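Local coordinates for Ycf54 protein (PDB 3HZE) that is of unproven function but, as a Ycf54 family member, probably assists the cyclase step of chlorophyll biosynthesis, at residues Ile68-Asn72 / Gln73-Gln77. Residues are numbered along the deposited sequence; the frame is centred on the assembly and turned at random.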
loop_
_atom_site.group_PDB
_atom_site.type_symbol
_atom_site.label_atom_id
_atom_site.label_comp_id
_atom_site.label_asym_id
_atom_site.label_seq_id
_atom_site.Cartn_x
_atom_site.Cartn_y
_atom_site.Cartn_z
ATOM N N ILE A 68 -0.662 -0.461 0.367
ATOM C CA ILE A 68 0.614 -0.687 1.031
ATOM C C ILE A 68 1.547 -0.368 -0.126
ATOM O O ILE A 68 1.489 -1.019 -1.166
ATOM C CB ILE A 68 0.814 -2.138 1.494
ATOM C CG1 ILE A 68 -0.010 -2.406 2.757
ATOM C CG2 ILE A 68 2.288 -2.375 1.827
ATOM C CD1 ILE A 68 -1.500 -2.456 2.548
ATOM N N ILE A 69 2.369 0.662 0.041
ATOM C CA ILE A 69 3.275 1.094 -1.010
ATOM C C ILE A 69 4.728 0.869 -0.616
ATOM O O ILE A 69 5.091 1.033 0.551
ATOM C CB ILE A 69 3.034 2.589 -1.316
ATOM C CG1 ILE A 69 1.548 2.809 -1.619
ATOM C CG2 ILE A 69 3.884 3.036 -2.504
ATOM C CD1 ILE A 69 1.158 4.266 -1.779
ATOM N N SER A 70 5.555 0.493 -1.588
ATOM C CA SER A 70 6.967 0.245 -1.321
ATOM C C SER A 70 7.823 0.385 -2.573
ATOM O O SER A 70 7.357 0.142 -3.686
ATOM C CB SER A 70 7.158 -1.164 -0.749
ATOM O OG SER A 70 8.536 -1.437 -0.518
ATOM N N THR A 71 9.077 0.779 -2.394
ATOM C CA THR A 71 9.961 0.893 -3.541
ATOM C C THR A 71 10.640 -0.453 -3.783
ATOM O O THR A 71 11.427 -0.607 -4.720
ATOM C CB THR A 71 11.013 1.991 -3.338
ATOM O OG1 THR A 71 11.612 1.848 -2.045
ATOM C CG2 THR A 71 10.363 3.366 -3.453
ATOM N N ASN A 72 10.327 -1.427 -2.928
ATOM C CA ASN A 72 10.862 -2.784 -3.057
ATOM C C ASN A 72 9.762 -3.618 -3.715
ATOM O O ASN A 72 8.787 -3.998 -3.063
ATOM C CB ASN A 72 11.186 -3.368 -1.679
ATOM C CG ASN A 72 11.755 -4.780 -1.758
ATOM O OD1 ASN A 72 11.261 -5.616 -2.514
ATOM N ND2 ASN A 72 12.795 -5.049 -0.972
ATOM N N GLN A 73 9.921 -3.915 -4.998
ATOM C CA GLN A 73 8.908 -4.671 -5.720
ATOM C C GLN A 73 8.656 -6.080 -5.196
ATOM O O GLN A 73 7.516 -6.538 -5.196
ATOM C CB GLN A 73 9.252 -4.728 -7.211
ATOM C CG GLN A 73 8.301 -5.577 -8.039
ATOM C CD GLN A 73 8.543 -5.432 -9.527
ATOM O OE1 GLN A 73 9.688 -5.338 -9.976
ATOM N NE2 GLN A 73 7.467 -5.425 -10.304
ATOM N N GLN A 74 9.701 -6.771 -4.747
ATOM C CA GLN A 74 9.518 -8.130 -4.245
ATOM C C GLN A 74 8.641 -8.190 -3.007
ATOM O O GLN A 74 7.893 -9.146 -2.832
ATOM C CB GLN A 74 10.873 -8.785 -3.965
ATOM C CG GLN A 74 11.582 -9.253 -5.238
ATOM C CD GLN A 74 11.746 -8.139 -6.257
ATOM O OE1 GLN A 74 12.400 -7.126 -5.990
ATOM N NE2 GLN A 74 11.150 -8.319 -7.436
ATOM N N PHE A 75 8.731 -7.177 -2.150
ATOM C CA PHE A 75 7.911 -7.150 -0.945
ATOM C C PHE A 75 6.442 -7.081 -1.344
ATOM O O PHE A 75 5.592 -7.742 -0.748
ATOM C CB PHE A 75 8.273 -5.939 -0.086
ATOM C CG PHE A 75 7.389 -5.763 1.108
ATOM C CD1 PHE A 75 7.242 -6.785 2.045
ATOM C CD2 PHE A 75 6.685 -4.582 1.292
ATOM C CE1 PHE A 75 6.399 -6.626 3.152
ATOM C CE2 PHE A 75 5.838 -4.412 2.398
ATOM C CZ PHE A 75 5.698 -5.437 3.326
ATOM N N ILE A 76 6.150 -6.271 -2.359
ATOM C CA ILE A 76 4.784 -6.116 -2.839
ATOM C C ILE A 76 4.317 -7.411 -3.492
ATOM O O ILE A 76 3.176 -7.832 -3.299
ATOM C CB ILE A 76 4.688 -4.938 -3.839
ATOM C CG1 ILE A 76 4.997 -3.630 -3.106
ATOM C CG2 ILE A 76 3.317 -4.882 -4.475
ATOM C CD1 ILE A 76 4.057 -3.342 -1.912
ATOM N N GLN A 77 5.193 -8.047 -4.267
ATOM C CA GLN A 77 4.829 -9.305 -4.909
ATOM C C GLN A 77 4.577 -10.352 -3.825
ATOM O O GLN A 77 3.705 -11.205 -3.964
ATOM C CB GLN A 77 5.946 -9.789 -5.846
ATOM C CG GLN A 77 6.272 -8.829 -6.980
ATOM C CD GLN A 77 7.447 -9.303 -7.824
ATOM O OE1 GLN A 77 8.477 -9.725 -7.293
ATOM N NE2 GLN A 77 7.302 -9.221 -9.145
HETATM O O HOH W 1 12.354 -3.345 -6.300
#
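An N-cap joins Asn72 to Phe75 where the turn after strand 65-70 of the antiparallel sheet leads into helix 73-83, which folds back nearly antiparallel to the strand (153° between the short segments). Asparagine suits the cap because its short side chain can return an acceptor to the helix's first turn: with CG anti to the backbone N (chi1 -180°), OD1 takes the N-H of Phe75 at 3.0 Å (153° at the hydrogen), from above the carbonyl plane. The Asn72 backbone O receives only a weak second bond from the same N-H. Just before the cap, Ser70 forms an ST turn: its OG accepts from Asn72 N at 3.0 Å and donates to Asp39 O, just before the adjacent strand 40-44, so one small hydroxyl does both. A water spans the bend, donating to Thr71 O and accepting from Gln73 N. Beneath the cap, buried Ile68, Phe75 and Ile76 suit the helix-sheet interface, the branched isoleucines offering it methyls. Ile68 CG2 approaches the ring obliquely, 4.1 Å from Phe75 CE2, while Arg27 of helix 21-34 makes a cation-pi contact with that ring. Ile76 CD1 reaches 4.0 Å from Ser70 CB, which also sits at the ring edge, 4.0 Å from Phe75 CD2.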